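ECXA (Escherichia coli, PDB 4L63) is probably a zinc-dependent metallopeptidase of the metzincin type, cutting peptide bonds with a histidine-bound zinc ion. Local coordinates at residues R4-E9 and I208-H213; C189-Q194 and L253-A258. All coordinates share one frame; numbering follows the deposited sequence. Where two conformers were deposited one is given.

Contact 1 of 2, residues R4-E9 and I208-H213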
loop_
_atom_site.group_PDB
_atom_site.type_symbol
_atom_site.label_atom_id
_atom_site.label_comp_id
_atom_site.label_asym_id
_atom_site.label_seq_id
_atom_site.Cartn_x
_atom_site.Cartn_y
_atom_site.Cartn_z
ATOM N N ARG A 4 12.286 -11.047 -3.809
ATOM C CA ARG A 4 11.463 -9.857 -3.916
ATOM C C ARG A 4 11.748 -9.079 -5.196
ATOM O O ARG A 4 12.810 -8.480 -5.351
ATOM C CB ARG A 4 11.663 -8.951 -2.712
ATOM C CG ARG A 4 10.442 -8.107 -2.415
ATOM C CD ARG A 4 10.840 -6.737 -1.950
ATOM N NE ARG A 4 9.680 -5.887 -1.707
ATOM C CZ ARG A 4 9.317 -5.448 -0.505
ATOM N NH1 ARG A 4 10.016 -5.784 0.574
ATOM N NH2 ARG A 4 8.252 -4.667 -0.385
ATOM N N THR A 5 10.781 -9.091 -6.103
ATOM C CA THR A 5 10.891 -8.369 -7.363
ATOM C C THR A 5 10.965 -6.871 -7.108
ATOM O O THR A 5 10.133 -6.325 -6.390
ATOM C CB THR A 5 9.707 -8.686 -8.275
ATOM O OG1 THR A 5 9.634 -10.104 -8.459
ATOM C CG2 THR A 5 9.862 -8.008 -9.635
ATOM N N PRO A 6 11.979 -6.205 -7.680
ATOM C CA PRO A 6 12.128 -4.751 -7.546
ATOM C C PRO A 6 10.903 -4.015 -8.094
ATOM O O PRO A 6 10.291 -4.487 -9.046
ATOM C CB PRO A 6 13.375 -4.439 -8.386
ATOM C CG PRO A 6 14.127 -5.723 -8.458
ATOM C CD PRO A 6 13.095 -6.819 -8.422
ATOM N N ASN A 7 10.547 -2.883 -7.495
ATOM C CA ASN A 7 9.373 -2.126 -7.947
ATOM C C ASN A 7 9.420 -1.811 -9.434
ATOM O O ASN A 7 8.406 -1.895 -10.128
ATOM C CB ASN A 7 9.252 -0.829 -7.143
ATOM C CG ASN A 7 8.776 -1.086 -5.729
ATOM O OD1 ASN A 7 8.237 -2.159 -5.434
ATOM N ND2 ASN A 7 8.972 -0.109 -4.844
ATOM N N GLU A 8 10.603 -1.462 -9.925
ATOM C CA GLU A 8 10.739 -1.069 -11.329
ATOM C C GLU A 8 10.329 -2.194 -12.284
ATOM O O GLU A 8 9.874 -1.934 -13.395
ATOM C CB GLU A 8 12.171 -0.616 -11.625
ATOM C CG GLU A 8 12.386 -0.057 -13.051
ATOM C CD GLU A 8 11.499 1.139 -13.392
ATOM O OE1 GLU A 8 11.022 1.836 -12.467
ATOM O OE2 GLU A 8 11.291 1.396 -14.601
ATOM N N GLU A 9 10.458 -3.442 -11.843
ATOM C CA GLU A 9 10.061 -4.585 -12.683
ATOM C C GLU A 9 8.593 -4.981 -12.525
ATOM O O GLU A 9 8.105 -5.851 -13.247
ATOM C CB GLU A 9 10.949 -5.794 -12.375
ATOM C CG GLU A 9 12.416 -5.580 -12.724
ATOM C CD GLU A 9 13.288 -6.769 -12.344
ATOM O OE1 GLU A 9 12.776 -7.909 -12.336
ATOM O OE2 GLU A 9 14.481 -6.557 -12.027
ATOM N N ILE A 208 13.628 -13.787 -18.976
ATOM C CA ILE A 208 13.907 -15.117 -18.441
ATOM C C ILE A 208 14.836 -15.027 -17.242
ATOM O O ILE A 208 14.598 -15.647 -16.202
ATOM C CB ILE A 208 14.541 -16.037 -19.491
ATOM C CG1 ILE A 208 13.598 -16.218 -20.677
ATOM C CG2 ILE A 208 14.883 -17.387 -18.871
ATOM C CD1 ILE A 208 14.107 -17.207 -21.708
ATOM N N ASP A 209 15.900 -14.247 -17.400
ATOM C CA ASP A 209 16.869 -14.041 -16.337
ATOM C C ASP A 209 16.228 -13.381 -15.114
ATOM O O ASP A 209 16.491 -13.777 -13.983
ATOM C CB ASP A 209 18.037 -13.196 -16.844
ATOM C CG ASP A 209 19.226 -13.224 -15.906
ATOM O OD1 ASP A 209 19.597 -14.326 -15.442
ATOM O OD2 ASP A 209 19.790 -12.143 -15.631
ATOM N N ARG A 210 15.389 -12.372 -15.339
ATOM C CA ARG A 210 14.714 -11.715 -14.226
ATOM C C ARG A 210 13.707 -12.657 -13.568
ATOM O O ARG A 210 13.568 -12.665 -12.345
ATOM C CB ARG A 210 14.017 -10.425 -14.680
ATOM C CG ARG A 210 14.956 -9.391 -15.297
ATOM C CD ARG A 210 16.234 -9.258 -14.486
ATOM N NE ARG A 210 15.971 -8.839 -13.114
ATOM C CZ ARG A 210 16.822 -9.004 -12.107
ATOM N NH1 ARG A 210 17.992 -9.601 -12.313
ATOM N NH2 ARG A 210 16.497 -8.588 -10.889
ATOM N N LEU A 211 13.016 -13.456 -14.377
ATOM C CA LEU A 211 12.027 -14.390 -13.849
ATOM C C LEU A 211 12.707 -15.471 -13.014
ATOM O O LEU A 211 12.217 -15.851 -11.948
ATOM C CB LEU A 211 11.216 -15.026 -14.982
ATOM C CG LEU A 211 10.088 -15.957 -14.530
ATOM C CD1 LEU A 211 9.154 -15.225 -13.579
ATOM C CD2 LEU A 211 9.323 -16.519 -15.718
ATOM N N SER A 212 13.844 -15.960 -13.501
ATOM C CA SER A 212 14.628 -16.949 -12.770
ATOM C C SER A 212 15.153 -16.384 -11.460
ATOM O O SER A 212 15.140 -17.057 -10.433
ATOM C CB SER A 212 15.791 -17.444 -13.625
ATOM O OG SER A 212 16.706 -18.186 -12.839
ATOM N N HIS A 213 15.615 -15.139 -11.516
ATOM C CA HIS A 213 16.114 -14.426 -10.349
ATOM C C HIS A 213 15.037 -14.389 -9.268
ATOM O O HIS A 213 15.327 -14.528 -8.079
ATOM C CB HIS A 213 16.554 -13.016 -10.760
ATOM C CG HIS A 213 17.248 -12.241 -9.682
ATOM N ND1 HIS A 213 16.567 -11.542 -8.706
ATOM C CD2 HIS A 213 18.565 -12.038 -9.439
ATOM C CE1 HIS A 213 17.434 -10.948 -7.907
ATOM N NE2 HIS A 213 18.655 -11.235 -8.328
HETATM O O HOH W 1 13.473 -10.439 -10.767
#
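Glu9 OE2 is gripped by two nitrogens of Arg210. Arg210 NE lies 2.9 Å from Glu9 OE2, the shortest bond of this salt bridge, but a bent one. Arg210 NH2 adds a weak bond to Glu9 OE2 at 3.1 Å. Arg210 NE to Glu9 OE1 is also weak, at 3.4 Å, though nearly straight. This is not the coplanar, two-pronged carboxylate–guanidinium pair. The two planes stand 79° apart, and NE comes to Glu9 OE2 from above the carboxylate plane.

Glu9 reaches across with its chain extended beyond CG (chi2 177°). Arg210 instead is bent at chi2 and chi3, which folds its guanidinium back beside its own helix. His213 CB, one turn further along, lies over one face of that group, toward its rim.

The bridge joins the loop before strand 12-16 to helix 207-215. That puts the N-terminal region against a helix some 200 residues later in this probable metallopeptidase of the metzincin type, whose zinc is bound by His160, His164 and His170 (HExxHxxGxxH). The side chain of Glu9 is about 11 Å from that of His170, so the pair is no part of the metal site.

A water donates to Glu9 OE1 at 3.1 Å and to Arg210 O at 2.7 Å, a second link. Both carboxylate oxygens of the buried Glu9 thus have partners, and the positive guanidinium would probably favour its charged form. Pro6 CG sits at the guanidinium edge, 4.4 Å from Arg210 NH2. The turn of residues 6-9 is closed by Glu9 N bonding to Pro6 O.

Contact 2 of 2, residues C189-Q194 and L253-A258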
loop_
_atom_site.group_PDB
_atom_site.type_symbol
_atom_site.label_atom_id
_atom_site.label_comp_id
_atom_site.label_asym_id
_atom_site.label_seq_id
_atom_site.Cartn_x
_atom_site.Cartn_y
_atom_site.Cartn_z
ATOM N N CYS A 189 1.067 -1.396 -7.870
ATOM C CA CYS A 189 0.989 -2.138 -6.624
ATOM C C CYS A 189 2.380 -2.569 -6.216
ATOM O O CYS A 189 2.952 -3.492 -6.795
ATOM C CB CYS A 189 0.065 -3.339 -6.756
ATOM S SG CYS A 189 -0.047 -4.260 -5.187
ATOM N N ARG A 190 2.935 -1.857 -5.243
ATOM C CA ARG A 190 4.256 -2.185 -4.722
ATOM C C ARG A 190 4.189 -3.069 -3.490
ATOM O O ARG A 190 5.180 -3.705 -3.131
ATOM C CB ARG A 190 5.026 -0.911 -4.384
ATOM C CG ARG A 190 5.424 -0.116 -5.621
ATOM C CD ARG A 190 5.888 1.265 -5.214
ATOM N NE ARG A 190 4.787 2.024 -4.630
ATOM C CZ ARG A 190 4.844 3.323 -4.362
ATOM N NH1 ARG A 190 5.949 4.003 -4.629
ATOM N NH2 ARG A 190 3.796 3.939 -3.834
ATOM N N LEU A 191 3.027 -3.114 -2.846
ATOM C CA LEU A 191 2.906 -3.869 -1.581
ATOM C C LEU A 191 2.788 -5.383 -1.735
ATOM O O LEU A 191 3.044 -6.119 -0.784
ATOM C CB LEU A 191 1.709 -3.349 -0.779
ATOM C CG LEU A 191 1.914 -1.966 -0.150
ATOM C CD1 LEU A 191 0.589 -1.412 0.386
ATOM C CD2 LEU A 191 2.930 -2.057 0.983
ATOM N N LEU A 192 2.408 -5.861 -2.912
ATOM C CA LEU A 192 2.229 -7.313 -3.090
ATOM C C LEU A 192 3.367 -7.898 -3.924
ATOM O O LEU A 192 3.577 -7.483 -5.067
ATOM C CB LEU A 192 0.873 -7.613 -3.745
ATOM C CG LEU A 192 -0.365 -7.284 -2.900
ATOM C CD1 LEU A 192 -1.668 -7.453 -3.701
ATOM C CD2 LEU A 192 -0.420 -8.122 -1.645
ATOM N N ASN A 193 4.116 -8.845 -3.357
ATOM C CA ASN A 193 5.200 -9.460 -4.117
ATOM C C ASN A 193 4.623 -10.301 -5.256
ATOM O O ASN A 193 3.497 -10.799 -5.165
ATOM C CB ASN A 193 6.110 -10.315 -3.225
ATOM C CG ASN A 193 7.403 -10.729 -3.940
ATOM O OD1 ASN A 193 7.956 -9.975 -4.751
ATOM N ND2 ASN A 193 7.879 -11.933 -3.647
ATOM N N GLN A 194 5.394 -10.427 -6.333
ATOM C CA GLN A 194 4.928 -11.030 -7.576
ATOM C C GLN A 194 6.107 -11.165 -8.544
ATOM O O GLN A 194 7.185 -10.602 -8.316
ATOM C CB GLN A 194 3.818 -10.186 -8.216
ATOM C CG GLN A 194 4.172 -8.702 -8.335
ATOM C CD GLN A 194 3.028 -7.856 -8.864
ATOM O OE1 GLN A 194 2.743 -7.841 -10.069
ATOM N NE2 GLN A 194 2.340 -7.169 -7.959
ATOM N N LEU A 253 -4.109 0.015 -3.341
ATOM C CA LEU A 253 -3.855 1.082 -2.373
ATOM C C LEU A 253 -4.682 0.889 -1.106
ATOM O O LEU A 253 -4.322 1.394 -0.042
ATOM C CB LEU A 253 -4.149 2.461 -2.973
ATOM C CG LEU A 253 -3.618 3.629 -2.131
ATOM C CD1 LEU A 253 -2.131 3.449 -1.874
ATOM C CD2 LEU A 253 -3.893 4.969 -2.831
ATOM N N GLY A 254 -5.771 0.133 -1.218
ATOM C CA GLY A 254 -6.570 -0.227 -0.054
ATOM C C GLY A 254 -5.718 -0.830 1.060
ATOM O O GLY A 254 -6.032 -0.690 2.248
ATOM N N LEU A 255 -4.635 -1.503 0.676
ATOM C CA LEU A 255 -3.759 -2.179 1.649
ATOM C C LEU A 255 -3.097 -1.189 2.604
ATOM O O LEU A 255 -2.688 -1.562 3.703
ATOM C CB LEU A 255 -2.684 -2.996 0.931
ATOM C CG LEU A 255 -3.151 -4.296 0.277
ATOM C CD1 LEU A 255 -2.025 -4.897 -0.550
ATOM C CD2 LEU A 255 -3.565 -5.258 1.372
ATOM N N GLY A 256 -3.003 0.068 2.171
ATOM C CA GLY A 256 -2.481 1.139 2.996
ATOM C C GLY A 256 -3.253 1.322 4.291
ATOM O O GLY A 256 -2.689 1.764 5.289
ATOM N N LEU A 257 -4.537 0.963 4.295
ATOM C CA LEU A 257 -5.334 1.072 5.519
ATOM C C LEU A 257 -4.813 0.132 6.603
ATOM O O LEU A 257 -5.086 0.330 7.791
ATOM C CB LEU A 257 -6.816 0.770 5.245
ATOM C CG LEU A 257 -7.717 1.894 4.698
ATOM C CD1 LEU A 257 -7.807 3.067 5.664
ATOM C CD2 LEU A 257 -7.244 2.353 3.338
ATOM N N ALA A 258 -4.075 -0.900 6.203
ATOM C CA ALA A 258 -3.609 -1.884 7.180
ATOM C C ALA A 258 -2.347 -1.394 7.877
ATOM O O ALA A 258 -1.726 -2.133 8.640
ATOM C CB ALA A 258 -3.367 -3.240 6.513
#
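Leu255 meets two consecutive leucines, Leu191 and Leu192, with different parts of its side chain. Leu191 CD1 rests on Leu255 CB at 3.7 Å. In return Leu255 CD1 comes within 4.0 Å of Leu191 CB. The two side chains pass each other in opposite directions, each methyl lying near the root of the other. Leu192 meets Leu255 differently, at about a right angle. Leu255 CD1 lies against the branch carbon, 3.7 Å from Leu192 CG, and beside one methyl, 3.8 Å from Leu192 CD2. Leu255 CG stands anti to its own carbonyl carbon (chi1 -74°), which carries CD1 across to both leucines. No hydrogen bond crosses between the segments.

Leu191 CD1 also lies 4.3 Å from Gly256 N, so it reaches the backbone just after Leu255. That backbone is a short 3-10 segment, with Gly256 N, Leu257 N and Ala258 N bonding to the carbonyl oxygens three residues back. Here the C-terminal region of the chain packs on the irregular loop that follows strand 181-186. Cys189 is disulfide-bonded to Cys252, the residue just before 253-258, so a covalent link lies next to the packing.

Further out, Gln194 bends back to its own loop. Gln194 NE2 donates to Leu192 O at 3.2 Å in a nearly straight bond, and also bonds to Asn229 OD1. Arg228 of helix 228-239 touches the side chain of Leu192. On other sides, Leu191, Leu192 and Leu255 pack against chains of other proteins in the assembly.

In the fold
Both contacts are partly buried, but contact 2 lies further from the chain centre, about 23 Å against 15 Å. Their chemistry differs. Contact 1 depends on a salt bridge and a shared water, while contact 2 is apolar and has a disulfide beside it. Contact 1 involves a regular helix; contact 2 pairs a loop with a 3-10 segment. Their centres are 18 Å apart, yet residues 4-9 and 189-194 meet directly. Thr5 OG1 probably bonds to Gln194 O, and Thr5 N to Asn193 OD1. The N-terminal loop is thereby joined both to helix 207-215 and to the loop that receives the C-terminal region.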